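Local coordinates for protein thin, isoform D (Drosophila melanogaster, PDB 6XG7) that probably acts as a ubiquitin-protein ligase, its C-terminal NHL-repeat beta-propeller, the part described here, serving protein-protein interaction, at residues K138-G144 / V155-N160; Q185-Y191 / V202-N207; D56-V60 / I288-G292. One frame throughout, in Å; residues are numbered along the deposited sequence.

Interaction 1 (K138-G144 / V155-N160); sequences KFNYPWG and VCDKEN
Asp157 and Asn140 meet where a beta hairpin opens, strands 142-147 and 153-157 of an NHL-repeat propeller blade. The tightly packed part centres on the Asp157 carboxylate. Its CG stands anti to the backbone N (chi1 -177°), which carries OD1 across to the Asn140 backbone N at 2.8 Å. That N-H arrives on the syn lone pair, while OD2 takes Asn160 ND2 and a salt bridge from Arg162. One buried carboxylate thus pins the two segments together, and the basic partner probably stabilises its negative charge. The edge of the Phe139 ring faces Asp157 CG, roughly in the ring plane, and one ring face carries Pro142 CB. Phe139 CE1 also touches Val155 CG1 at 3.6 Å, the branch that Pro142 CB packs against. Backbone bonds from Trp143 N to Cys156 O and from Cys156 N to Gly144 O hold the strands together.

The looser side lies round the 3-10 segment 158-160, where the side chains are partly exposed. Lys158 bends at its third and fourth torsions, so that CE lies 3.7 Å from Trp143 CE3 and NZ forms a salt bridge with Glu159 OE2. Glu159 CG rests 3.5 Å from Tyr141 CD2, approaching the ring obliquely, and its backbone N is bonded to Asn140 O. The two asparagine amides are turned 72° to each other, and Asn140 OD1 accepts a hydrogen bond from Gln132 NE2. Asn140 ND2 points almost straight at Asn160 OD1, 3.0 Å away and in the amide plane of Asn140.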
ATOM      1  N   LYS A 138     -16.412   5.736  10.099  1.00 11.00           N
ATOM      2  CA  LYS A 138     -15.900   4.782  11.064  1.00 11.20           C
ATOM      3  C   LYS A 138     -15.360   3.572  10.319  1.00 10.96           C
ATOM      4  O   LYS A 138     -15.773   3.285   9.192  1.00 11.23           O
ATOM      5  CB  LYS A 138     -16.997   4.386  12.040  1.00 12.18           C
ATOM      6  CG  LYS A 138     -17.423   5.539  12.953  1.00 16.08           C
ATOM      7  CD  LYS A 138     -18.274   5.071  14.094  1.00 21.02           C
ATOM      8  CE  LYS A 138     -18.701   6.254  14.944  1.00 27.06           C
ATOM      9  NZ  LYS A 138     -19.521   5.798  16.089  1.00 32.22           N
ATOM     10  N   PHE A 139     -14.424   2.871  10.954  1.00  9.96           N
ATOM     11  CA  PHE A 139     -13.681   1.797  10.317  1.00  9.55           C
ATOM     12  C   PHE A 139     -13.725   0.515  11.137  1.00  9.43           C
ATOM     13  O   PHE A 139     -13.843   0.519  12.368  1.00 10.95           O
ATOM     14  CB  PHE A 139     -12.198   2.150  10.153  1.00 10.29           C
ATOM     15  CG  PHE A 139     -11.941   3.444   9.434  1.00  9.51           C
ATOM     16  CD1 PHE A 139     -12.061   3.505   8.068  1.00 11.53           C
ATOM     17  CD2 PHE A 139     -11.569   4.580  10.110  1.00 10.88           C
ATOM     18  CE1 PHE A 139     -11.814   4.686   7.375  1.00 12.08           C
ATOM     19  CE2 PHE A 139     -11.320   5.759   9.435  1.00 11.82           C
ATOM     20  CZ  PHE A 139     -11.452   5.804   8.051  1.00 11.18           C
ATOM     21  N   ASN A 140     -13.539  -0.592  10.436  1.00  9.61           N
ATOM     22  CA  ASN A 140     -13.167  -1.854  11.072  1.00 10.39           C
ATOM     23  C   ASN A 140     -11.892  -2.314  10.382  1.00  9.41           C
ATOM     24  O   ASN A 140     -11.936  -3.000   9.359  1.00 10.05           O
ATOM     25  CB  ASN A 140     -14.271  -2.904  10.992  1.00 10.86           C
ATOM     26  CG  ASN A 140     -15.300  -2.752  12.087  1.00 12.08           C
ATOM     27  OD1 ASN A 140     -14.969  -2.744  13.267  1.00 14.10           O
ATOM     28  ND2 ASN A 140     -16.564  -2.662  11.697  1.00 13.05           N
ATOM     29  N   TYR A 141     -10.764  -1.920  10.963  1.00  9.97           N
ATOM     30  CA  TYR A 141      -9.413  -2.271  10.538  1.00 10.45           C
ATOM     31  C   TYR A 141      -9.062  -1.560   9.238  1.00 10.06           C
ATOM     32  O   TYR A 141      -8.958  -2.189   8.175  1.00 11.35           O
ATOM     33  CB  TYR A 141      -9.205  -3.785  10.409  1.00 11.02           C
ATOM     34  CG  TYR A 141      -9.620  -4.514  11.652  1.00 11.22           C
ATOM     35  CD1 TYR A 141      -8.793  -4.588  12.783  1.00 11.61           C
ATOM     36  CD2 TYR A 141     -10.857  -5.122  11.723  1.00 12.26           C
ATOM     37  CE1 TYR A 141      -9.201  -5.249  13.937  1.00 11.81           C
ATOM     38  CE2 TYR A 141     -11.279  -5.766  12.867  1.00 12.86           C
ATOM     39  CZ  TYR A 141     -10.456  -5.836  13.961  1.00 11.54           C
ATOM     40  OH  TYR A 141     -10.916  -6.492  15.071  1.00 13.40           O
ATOM     41  N   PRO A 142      -8.864  -0.247   9.280  1.00 10.01           N
ATOM     42  CA  PRO A 142      -8.348   0.435   8.091  1.00 10.03           C
ATOM     43  C   PRO A 142      -6.961  -0.093   7.779  1.00  9.73           C
ATOM     44  O   PRO A 142      -6.132  -0.278   8.671  1.00 10.14           O
ATOM     45  CB  PRO A 142      -8.314   1.903   8.514  1.00 10.31           C
ATOM     46  CG  PRO A 142      -8.071   1.857   9.987  1.00 11.33           C
ATOM     47  CD  PRO A 142      -8.810   0.621  10.473  1.00 10.64           C
ATOM     48  N   TRP A 143      -6.717  -0.345   6.499  1.00  9.71           N
ATOM     49  CA  TRP A 143      -5.502  -1.027   6.081  1.00 10.12           C
ATOM     50  C   TRP A 143      -4.745  -0.153   5.082  1.00 10.30           C
ATOM     51  O   TRP A 143      -3.978   0.724   5.485  1.00 12.36           O
ATOM     52  CB  TRP A 143      -5.813  -2.435   5.561  1.00 11.87           C
ATOM     53  CG  TRP A 143      -4.610  -3.348   5.627  1.00 14.90           C
ATOM     54  CD1 TRP A 143      -3.507  -3.316   4.815  1.00 16.56           C
ATOM     55  CD2 TRP A 143      -4.371  -4.394   6.572  1.00 15.19           C
ATOM     56  NE1 TRP A 143      -2.607  -4.274   5.195  1.00 17.26           N
ATOM     57  CE2 TRP A 143      -3.108  -4.950   6.266  1.00 15.10           C
ATOM     58  CE3 TRP A 143      -5.093  -4.913   7.644  1.00 17.56           C
ATOM     59  CZ2 TRP A 143      -2.552  -6.002   6.989  1.00 17.73           C
ATOM     60  CZ3 TRP A 143      -4.538  -5.976   8.363  1.00 20.14           C
ATOM     61  CH2 TRP A 143      -3.290  -6.510   8.021  1.00 20.36           C
ATOM     62  N   GLY A 144      -4.957  -0.334   3.784  1.00 11.09           N
ATOM     63  CA  GLY A 144      -4.303   0.523   2.820  1.00 11.10           C
ATOM     64  C   GLY A 144      -4.888   1.925   2.813  1.00  9.76           C
ATOM     65  O   GLY A 144      -6.079   2.140   3.073  1.00 11.19           O
ATOM     66  N   VAL A 155      -9.309   5.056   1.676  1.00  9.60           N
ATOM     67  CA  VAL A 155      -8.987   4.092   2.721  1.00  9.78           C
ATOM     68  C   VAL A 155      -9.646   2.755   2.412  1.00  9.99           C
ATOM     69  O   VAL A 155     -10.855   2.689   2.168  1.00 10.51           O
ATOM     70  CB  VAL A 155      -9.488   4.569   4.097  1.00 10.90           C
ATOM     71  CG1 VAL A 155      -9.148   3.529   5.185  1.00 12.82           C
ATOM     72  CG2 VAL A 155      -8.920   5.908   4.440  1.00 10.85           C
ATOM     73  N   CYS A 156      -8.837   1.741   2.414  1.00 10.50           N
ATOM     74  CA  CYS A 156      -9.387   0.327   2.456  0.59 10.21           C
ATOM     75  C   CYS A 156      -9.836  -0.121   3.882  1.00  9.61           C
ATOM     76  O   CYS A 156      -9.044  -0.252   4.828  1.00 10.66           O
ATOM     77  CB  CYS A 156      -8.329  -0.679   2.028  0.59 12.77           C
ATOM     78  SG  CYS A 156      -8.043  -0.720   0.289  0.59 13.66           S
ATOM     79  N   ASP A 157     -11.138  -0.143   4.049  1.00  9.98           N
ATOM     80  CA  ASP A 157     -11.757  -0.377   5.356  1.00 10.47           C
ATOM     81  C   ASP A 157     -12.056  -1.869   5.381  1.00 10.89           C
ATOM     82  O   ASP A 157     -13.139  -2.317   4.998  1.00 11.56           O
ATOM     83  CB  ASP A 157     -13.015   0.485   5.422  1.00 10.74           C
ATOM     84  CG  ASP A 157     -13.726   0.400   6.739  1.00 10.81           C
ATOM     85  OD1 ASP A 157     -13.225  -0.291   7.647  1.00 11.70           O
ATOM     86  OD2 ASP A 157     -14.795   1.043   6.845  1.00 11.69           O
ATOM     87  N   LYS A 158     -11.059  -2.643   5.814  1.00 10.24           N
ATOM     88  CA  LYS A 158     -10.953  -4.045   5.417  1.00 10.68           C
ATOM     89  C   LYS A 158     -12.169  -4.855   5.849  1.00 12.28           C
ATOM     90  O   LYS A 158     -12.785  -5.546   5.029  1.00 13.25           O
ATOM     91  CB  LYS A 158      -9.670  -4.647   5.991  1.00 12.11           C
ATOM     92  CG  LYS A 158      -9.482  -6.097   5.606  1.00 14.81           C
ATOM     93  CD  LYS A 158      -8.152  -6.635   6.076  1.00 18.37           C
ATOM     94  CE  LYS A 158      -8.136  -6.985   7.556  1.00 23.98           C
ATOM     95  NZ  LYS A 158      -8.806  -8.287   7.878  1.00 27.13           N
ATOM     96  N   GLU A 159     -12.505  -4.826   7.136  1.00 11.67           N
ATOM     97  CA  GLU A 159     -13.590  -5.681   7.614  1.00 12.42           C
ATOM     98  C   GLU A 159     -14.968  -5.095   7.346  1.00 13.57           C
ATOM     99  O   GLU A 159     -15.965  -5.768   7.609  1.00 15.23           O
ATOM    100  CB  GLU A 159     -13.390  -6.058   9.083  1.00 14.23           C
ATOM    101  CG  GLU A 159     -12.311  -7.105   9.272  1.00 20.35           C
ATOM    102  CD  GLU A 159     -12.551  -8.333   8.427  1.00 26.44           C
ATOM    103  OE1 GLU A 159     -13.652  -8.913   8.529  1.00 25.25           O
ATOM    104  OE2 GLU A 159     -11.647  -8.666   7.623  1.00 30.26           O
ATOM    105  N   ASN A 160     -15.055  -3.879   6.813  1.00 12.25           N
ATOM    106  CA  ASN A 160     -16.317  -3.378   6.288  1.00 12.78           C
ATOM    107  C   ASN A 160     -16.431  -3.566   4.778  1.00 12.80           C
ATOM    108  O   ASN A 160     -17.406  -3.113   4.177  1.00 13.16           O
ATOM    109  CB  ASN A 160     -16.517  -1.909   6.665  1.00 12.67           C
ATOM    110  CG  ASN A 160     -16.768  -1.713   8.146  1.00 13.30           C
ATOM    111  OD1 ASN A 160     -17.294  -2.590   8.834  1.00 15.43           O
ATOM    112  ND2 ASN A 160     -16.379  -0.554   8.648  1.00 12.50           N
TER

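Interaction 2 (Q185-Y191 / V202-N207); sequences QLEHPHY and VSDSNN
In the inner hairpin of strands 185-194 and 199-204, Asp204 reaches across to the backbone of Glu187. The bond from Glu187 N to Asp204 OD1 is short, 2.7 Å, and nearly straight at 173°, with the donor on the syn lone pair. The other oxygen, OD2, receives Asn207 ND2 at 2.8 Å, and Arg209 completes a salt bridge to it. A single buried carboxylate therefore binds the incoming loop, the 3-10 segment 205-207 and the next strand. Leu186 CD2 lies against the carboxylate carbon, Asp204 CG, at 3.6 Å, while Pro189 CB packs on Val202 CG1.

This Asp-X-X-Asn run, continuing into His and Arg, belongs to the NHL repeat, and here it ties a strand of the propeller blade to the turn that follows. On that turn Asn206 N donates to Glu187 O. The Asn206 amide lies over the His188 ring in the conformer modelled here, ND2 being 3.5 Å above the ring plane near its centre, and the two planes are only 17° apart. A water accepts from Asn206 ND2 and donates to Glu187 OE1, bridging the two side chains.

Further along, His190 N bonds to Ser203 O. His190 ND1 donates to Ser205 OG at 2.9 Å, the hydroxyl lying 33° out of the imidazole plane and also bonded to Pro236 O.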
ATOM      1  N   GLN A 185     -18.070  -5.808  -5.555  1.00 19.02           N
ATOM      2  CA  GLN A 185     -17.996  -6.340  -4.203  1.00 15.94           C
ATOM      3  C   GLN A 185     -16.556  -6.700  -3.855  1.00 15.77           C
ATOM      4  O   GLN A 185     -15.707  -6.897  -4.730  1.00 17.98           O
ATOM      5  CB  GLN A 185     -18.936  -7.540  -4.055  1.00 17.55           C
ATOM      6  CG  GLN A 185     -20.405  -7.134  -4.172  1.00 19.91           C
ATOM      7  CD  GLN A 185     -21.352  -8.304  -4.194  1.00 21.81           C
ATOM      8  OE1 GLN A 185     -21.015  -9.377  -4.688  1.00 21.95           O
ATOM      9  NE2 GLN A 185     -22.563  -8.099  -3.673  1.00 23.78           N
ATOM     10  N   LEU A 186     -16.279  -6.734  -2.555  1.00 13.67           N
ATOM     11  CA  LEU A 186     -14.931  -6.920  -2.051  1.00 12.66           C
ATOM     12  C   LEU A 186     -14.946  -7.880  -0.876  1.00 13.37           C
ATOM     13  O   LEU A 186     -15.908  -7.924  -0.105  1.00 15.79           O
ATOM     14  CB  LEU A 186     -14.364  -5.578  -1.567  1.00 13.13           C
ATOM     15  CG  LEU A 186     -14.268  -4.444  -2.596  1.00 12.58           C
ATOM     16  CD1 LEU A 186     -14.015  -3.097  -1.900  1.00 12.52           C
ATOM     17  CD2 LEU A 186     -13.159  -4.773  -3.596  1.00 13.19           C
ATOM     18  N   GLU A 187     -13.869  -8.661  -0.745  1.00 13.00           N
ATOM     19  CA  GLU A 187     -13.686  -9.576   0.380  1.00 12.97           C
ATOM     20  C   GLU A 187     -12.303  -9.333   0.962  1.00 13.39           C
ATOM     21  O   GLU A 187     -11.300  -9.718   0.353  1.00 13.74           O
ATOM     22  CB  GLU A 187     -13.844 -11.035  -0.053  1.00 14.03           C
ATOM     23  CG  GLU A 187     -15.264 -11.448  -0.299  1.00 17.69           C
ATOM     24  CD  GLU A 187     -16.062 -11.547   0.983  1.00 21.64           C
ATOM     25  OE1 GLU A 187     -15.470 -11.620   2.088  1.00 21.24           O
ATOM     26  OE2 GLU A 187     -17.300 -11.546   0.882  1.00 27.99           O
ATOM     27  N   HIS A 188     -12.262  -8.686   2.125  1.00 15.25           N
ATOM     28  CA  HIS A 188     -11.002  -8.425   2.814  0.52 16.50           C
ATOM     29  C   HIS A 188     -10.046  -7.618   1.938  1.00 15.31           C
ATOM     30  O   HIS A 188      -8.895  -8.036   1.756  1.00 17.19           O
ATOM     31  CB  HIS A 188     -10.279  -9.725   3.197  0.52 18.11           C
ATOM     32  CG  HIS A 188     -10.984 -10.555   4.225  0.52 19.55           C
ATOM     33  ND1 HIS A 188     -10.336 -11.087   5.320  0.52 19.84           N
ATOM     34  CD2 HIS A 188     -12.269 -10.969   4.312  0.52 19.98           C
ATOM     35  CE1 HIS A 188     -11.193 -11.783   6.043  0.52 21.06           C
ATOM     36  NE2 HIS A 188     -12.374 -11.729   5.454  0.52 21.38           N
ATOM     37  N   PRO A 189     -10.463  -6.480   1.388  1.00 14.51           N
ATOM     38  CA  PRO A 189      -9.534  -5.664   0.608  1.00 14.89           C
ATOM     39  C   PRO A 189      -8.451  -5.119   1.526  1.00 14.03           C
ATOM     40  O   PRO A 189      -8.722  -4.715   2.661  1.00 15.56           O
ATOM     41  CB  PRO A 189     -10.428  -4.544   0.073  1.00 16.37           C
ATOM     42  CG  PRO A 189     -11.470  -4.377   1.177  1.00 15.77           C
ATOM     43  CD  PRO A 189     -11.745  -5.786   1.628  1.00 16.02           C
ATOM     44  N   HIS A 190      -7.213  -5.116   1.032  1.00 12.99           N
ATOM     45  CA  HIS A 190      -6.073  -4.678   1.827  1.00 11.73           C
ATOM     46  C   HIS A 190      -5.456  -3.370   1.345  1.00 11.90           C
ATOM     47  O   HIS A 190      -5.312  -2.451   2.139  1.00 15.26           O
ATOM     48  CB  HIS A 190      -4.990  -5.765   1.905  1.00 14.64           C
ATOM     49  CG  HIS A 190      -5.309  -6.873   2.858  1.00 15.02           C
ATOM     50  ND1 HIS A 190      -6.221  -7.858   2.566  1.00 17.23           N
ATOM     51  CD2 HIS A 190      -4.855  -7.143   4.104  1.00 16.00           C
ATOM     52  CE1 HIS A 190      -6.300  -8.705   3.580  1.00 17.10           C
ATOM     53  NE2 HIS A 190      -5.477  -8.293   4.527  1.00 16.68           N
ATOM     54  N   TYR A 191      -5.020  -3.280   0.096  1.00 10.04           N
ATOM     55  CA  TYR A 191      -4.268  -2.125  -0.360  1.00  9.75           C
ATOM     56  C   TYR A 191      -4.947  -1.449  -1.542  1.00 10.53           C
ATOM     57  O   TYR A 191      -5.876  -1.984  -2.161  1.00 10.71           O
ATOM     58  CB  TYR A 191      -2.819  -2.522  -0.673  1.00 10.67           C
ATOM     59  CG  TYR A 191      -2.006  -2.897   0.547  1.00 10.40           C
ATOM     60  CD1 TYR A 191      -1.344  -1.928   1.287  1.00 11.15           C
ATOM     61  CD2 TYR A 191      -1.879  -4.227   0.956  1.00 11.19           C
ATOM     62  CE1 TYR A 191      -0.585  -2.264   2.396  1.00 13.12           C
ATOM     63  CE2 TYR A 191      -1.120  -4.572   2.075  1.00 12.56           C
ATOM     64  CZ  TYR A 191      -0.472  -3.583   2.786  1.00 13.88           C
ATOM     65  OH  TYR A 191       0.296  -3.886   3.894  1.00 15.18           O
ATOM     66  N   VAL A 202      -7.901  -1.463  -6.299  1.00 11.39           N
ATOM     67  CA  VAL A 202      -8.063  -2.099  -4.993  1.00 11.74           C
ATOM     68  C   VAL A 202      -7.641  -3.559  -5.074  1.00 10.64           C
ATOM     69  O   VAL A 202      -8.106  -4.294  -5.953  1.00 11.10           O
ATOM     70  CB  VAL A 202      -9.522  -1.994  -4.506  1.00 12.14           C
ATOM     71  CG1 VAL A 202      -9.680  -2.680  -3.142  1.00 13.50           C
ATOM     72  CG2 VAL A 202      -9.972  -0.528  -4.471  1.00 14.18           C
ATOM     73  N   SER A 203      -6.770  -3.987  -4.159  1.00 10.79           N
ATOM     74  CA  SER A 203      -6.445  -5.411  -4.070  0.63 10.97           C
ATOM     75  C   SER A 203      -7.530  -6.093  -3.252  1.00 11.75           C
ATOM     76  O   SER A 203      -7.668  -5.873  -2.045  1.00 13.37           O
ATOM     77  CB  SER A 203      -5.059  -5.699  -3.502  0.63 13.13           C
ATOM     78  OG  SER A 203      -4.907  -5.193  -2.194  0.63 11.49           O
ATOM     79  N   ASP A 204      -8.320  -6.914  -3.933  1.00 12.44           N
ATOM     80  CA  ASP A 204      -9.491  -7.572  -3.370  1.00 12.36           C
ATOM     81  C   ASP A 204      -9.042  -8.966  -2.947  1.00 12.00           C
ATOM     82  O   ASP A 204      -9.264  -9.959  -3.636  1.00 12.93           O
ATOM     83  CB  ASP A 204     -10.581  -7.593  -4.431  1.00 13.10           C
ATOM     84  CG  ASP A 204     -11.897  -8.131  -3.915  1.00 12.96           C
ATOM     85  OD1 ASP A 204     -12.006  -8.341  -2.687  1.00 14.05           O
ATOM     86  OD2 ASP A 204     -12.813  -8.356  -4.746  1.00 14.99           O
ATOM     87  N   SER A 205      -8.370  -9.017  -1.790  1.00 11.54           N
ATOM     88  CA  SER A 205      -7.470 -10.129  -1.492  1.00 12.79           C
ATOM     89  C   SER A 205      -8.165 -11.484  -1.529  1.00 12.57           C
ATOM     90  O   SER A 205      -7.666 -12.422  -2.160  1.00 12.70           O
ATOM     91  CB  SER A 205      -6.780  -9.892  -0.157  1.00 13.97           C
ATOM     92  OG  SER A 205      -6.146  -8.627  -0.185  1.00 16.67           O
ATOM     93  N   ASN A 206      -9.296 -11.627  -0.839  1.00 12.66           N
ATOM     94  CA  ASN A 206      -9.901 -12.950  -0.727  1.00 13.30           C
ATOM     95  C   ASN A 206     -10.687 -13.333  -1.971  1.00 13.91           C
ATOM     96  O   ASN A 206     -11.163 -14.471  -2.049  1.00 13.96           O
ATOM     97  CB  ASN A 206     -10.771 -13.068   0.532  1.00 13.72           C
ATOM     98  CG  ASN A 206      -9.963 -13.399   1.771  1.00 16.66           C
ATOM     99  OD1 ASN A 206      -8.736 -13.326   1.776  1.00 19.07           O
ATOM    100  ND2 ASN A 206     -10.653 -13.796   2.820  1.00 18.12           N
ATOM    101  N   ASN A 207     -10.819 -12.430  -2.937  1.00 12.82           N
ATOM    102  CA  ASN A 207     -11.310 -12.772  -4.263  1.00 13.42           C
ATOM    103  C   ASN A 207     -10.190 -12.918  -5.290  1.00 13.14           C
ATOM    104  O   ASN A 207     -10.469 -13.092  -6.484  1.00 13.59           O
ATOM    105  CB  ASN A 207     -12.313 -11.725  -4.719  1.00 13.03           C
ATOM    106  CG  ASN A 207     -13.598 -11.768  -3.926  1.00 13.29           C
ATOM    107  OD1 ASN A 207     -14.063 -12.839  -3.504  1.00 15.11           O
ATOM    108  ND2 ASN A 207     -14.187 -10.600  -3.714  1.00 13.89           N
TER
HETATM  109  O   HOH W   1     -13.663 -13.879   2.439  1.00 21.08           O

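Interaction 3 (D56-V60 / I288-G292); sequences DNSIV and IMSNG
Asn57 and Ser290 clasp each other across the seam between the first and the last annotated NHL repeats of the propeller, and the polar part of the contact is theirs. Asn57 and Ser58 face Gly54 in a G1 beta bulge, next to strand 58-63, and the Asn57 side chain heads for a type I turn running from Met289 to Gly292. Both ends of its amide are used. The carbonyl oxygen, OD1, accepts the Ser290 backbone N at 3.0 Å in an almost straight bond (176°), with the donor tilted from the carbonyl plane. The amide nitrogen, ND2, donates to Ser290 OG at 2.9 Å, and the hydroxyl lies close to the plane of the amide. Ser290 OG occupies the position between backbone N and carbonyl carbon (chi1 68°), which brings it beside its own N-H, so the two groups face the amide together.

The apolar part belongs to Met289. Its chain runs extended past CG, carrying SD to within 4.0 Å of Asn57 CB and CE to Ile59 CG1 at 3.7 Å. Leu295 flanks both Met289 and Ile59, and Val53 also touches the methionine. At the other end of the side chain, Met289 CB lies 3.4 Å from Asn57 OD1.

Asn57 O is buried by the contact and has no polar partner in the model; Met289 CE is 3.7 Å from it. The paired bonds fix which way round the Asn57 amide lies, since a flipped amide would set its NH2 against the Ser290 N-H.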
ATOM      1  N   ASP A  56      11.602  13.371  -3.058  1.00 17.94           N
ATOM      2  CA  ASP A  56      13.004  13.054  -3.296  1.00 17.24           C
ATOM      3  C   ASP A  56      13.253  11.541  -3.288  1.00 15.38           C
ATOM      4  O   ASP A  56      14.339  11.076  -2.943  1.00 16.60           O
ATOM      5  CB  ASP A  56      13.874  13.784  -2.273  1.00 19.55           C
ATOM      6  CG  ASP A  56      15.277  13.981  -2.741  1.00 20.69           C
ATOM      7  OD1 ASP A  56      15.535  13.858  -3.959  1.00 21.98           O
ATOM      8  OD2 ASP A  56      16.119  14.264  -1.868  1.00 22.38           O
ATOM      9  N   ASN A  57      12.241  10.760  -3.681  1.00 12.84           N
ATOM     10  CA  ASN A  57      12.312   9.295  -3.721  1.00 13.86           C
ATOM     11  C   ASN A  57      12.672   8.706  -2.364  1.00 12.85           C
ATOM     12  O   ASN A  57      13.378   7.698  -2.267  1.00 14.37           O
ATOM     13  CB  ASN A  57      13.232   8.787  -4.834  1.00 15.01           C
ATOM     14  CG  ASN A  57      12.578   8.864  -6.199  1.00 17.39           C
ATOM     15  OD1 ASN A  57      11.367   8.700  -6.330  1.00 16.64           O
ATOM     16  ND2 ASN A  57      13.371   9.112  -7.217  1.00 20.44           N
ATOM     17  N   SER A  58      12.141   9.310  -1.311  1.00 12.47           N
ATOM     18  CA  SER A  58      12.320   8.733   0.006  1.00 11.92           C
ATOM     19  C   SER A  58      11.486   7.466   0.130  1.00 11.48           C
ATOM     20  O   SER A  58      10.461   7.301  -0.538  1.00 12.45           O
ATOM     21  CB  SER A  58      11.905   9.735   1.070  1.00 14.19           C
ATOM     22  OG  SER A  58      10.547  10.061   0.892  1.00 18.46           O
ATOM     23  N   ILE A  59      11.956   6.562   0.983  1.00 10.74           N
ATOM     24  CA  ILE A  59      11.338   5.264   1.220  1.00 10.15           C
ATOM     25  C   ILE A  59      10.696   5.323   2.596  1.00  9.79           C
ATOM     26  O   ILE A  59      11.386   5.507   3.608  1.00 10.36           O
ATOM     27  CB  ILE A  59      12.383   4.137   1.169  1.00 11.57           C
ATOM     28  CG1 ILE A  59      13.042   4.095  -0.204  1.00 12.70           C
ATOM     29  CG2 ILE A  59      11.748   2.797   1.544  1.00 12.64           C
ATOM     30  CD1 ILE A  59      14.254   3.161  -0.290  1.00 14.05           C
ATOM     31  N   VAL A  60       9.377   5.164   2.637  1.00  9.99           N
ATOM     32  CA  VAL A  60       8.588   5.363   3.839  1.00  9.82           C
ATOM     33  C   VAL A  60       7.964   4.022   4.214  1.00  9.59           C
ATOM     34  O   VAL A  60       7.226   3.435   3.412  1.00 11.49           O
ATOM     35  CB  VAL A  60       7.513   6.435   3.594  1.00 10.74           C
ATOM     36  CG1 VAL A  60       6.665   6.637   4.832  1.00 11.22           C
ATOM     37  CG2 VAL A  60       8.171   7.743   3.123  1.00 11.94           C
ATOM     38  N   ILE A 288       6.496   2.589  -6.015  1.00 14.15           N
ATOM     39  CA  ILE A 288       7.285   2.829  -7.223  1.00 15.20           C
ATOM     40  C   ILE A 288       7.925   4.216  -7.142  1.00 16.06           C
ATOM     41  O   ILE A 288       7.235   5.214  -6.915  1.00 17.10           O
ATOM     42  CB  ILE A 288       6.422   2.630  -8.495  1.00 19.66           C
ATOM     43  CG1 ILE A 288       7.213   2.803  -9.787  1.00 21.24           C
ATOM     44  CG2 ILE A 288       5.207   3.527  -8.515  1.00 22.54           C
ATOM     45  CD1 ILE A 288       8.192   1.716 -10.041  1.00 22.29           C
ATOM     46  N   MET A 289       9.252   4.268  -7.284  1.00 14.87           N
ATOM     47  CA  MET A 289       9.969   5.538  -7.317  1.00 15.24           C
ATOM     48  C   MET A 289       9.827   6.182  -8.691  1.00 16.27           C
ATOM     49  O   MET A 289       9.459   5.542  -9.675  1.00 15.66           O
ATOM     50  CB  MET A 289      11.466   5.341  -7.070  1.00 14.29           C
ATOM     51  CG  MET A 289      11.882   4.990  -5.644  1.00 16.91           C
ATOM     52  SD  MET A 289      13.676   4.825  -5.479  1.00 16.13           S
ATOM     53  CE  MET A 289      13.851   4.373  -3.770  1.00 16.37           C
ATOM     54  N   SER A 290      10.190   7.463  -8.761  1.00 17.48           N
ATOM     55  CA  SER A 290      10.052   8.214 -10.004  1.00 18.53           C
ATOM     56  C   SER A 290      10.941   7.674 -11.112  1.00 18.46           C
ATOM     57  O   SER A 290      10.676   7.948 -12.285  1.00 21.49           O
ATOM     58  CB  SER A 290      10.375   9.691  -9.765  1.00 20.55           C
ATOM     59  OG  SER A 290      11.750   9.871  -9.468  1.00 22.05           O
ATOM     60  N   ASN A 291      11.994   6.938 -10.781  1.00 18.75           N
ATOM     61  CA  ASN A 291      12.902   6.377 -11.776  1.00 19.48           C
ATOM     62  C   ASN A 291      12.555   4.938 -12.136  1.00 20.16           C
ATOM     63  O   ASN A 291      13.321   4.279 -12.854  1.00 21.29           O
ATOM     64  CB  ASN A 291      14.339   6.445 -11.261  1.00 20.78           C
ATOM     65  CG  ASN A 291      14.510   5.725  -9.936  1.00 21.27           C
ATOM     66  OD1 ASN A 291      13.678   4.910  -9.538  1.00 19.18           O
ATOM     67  ND2 ASN A 291      15.598   6.020  -9.249  1.00 23.40           N
ATOM     68  N   GLY A 292      11.432   4.430 -11.647  1.00 18.05           N
ATOM     69  CA  GLY A 292      11.025   3.081 -11.957  1.00 17.18           C
ATOM     70  C   GLY A 292      11.524   2.017 -11.002  1.00 15.30           C
ATOM     71  O   GLY A 292      11.234   0.842 -11.217  1.00 16.18           O
TER

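From the N terminus, segment 56-60 comes first and finds its partner, 288-292, only near the end of the chain, so interaction 3 closes a loop spanning most of the propeller. Interactions 1 and 2 fall within that span, one after the other without crossing, and each closes a short hairpin of its own blade. Their centres are 11 Å apart and they touch in a shared sheet: Trp143 packs edge-to-face on His190 and Tyr191, joining neighbouring repeats. Interaction 3 lies on the opposite side of the chain's centre, about 25 Å from interaction 2 between centres. It joins the first repeat to the last, where strand 33-36 also pairs with strand 303-306 to close the ring.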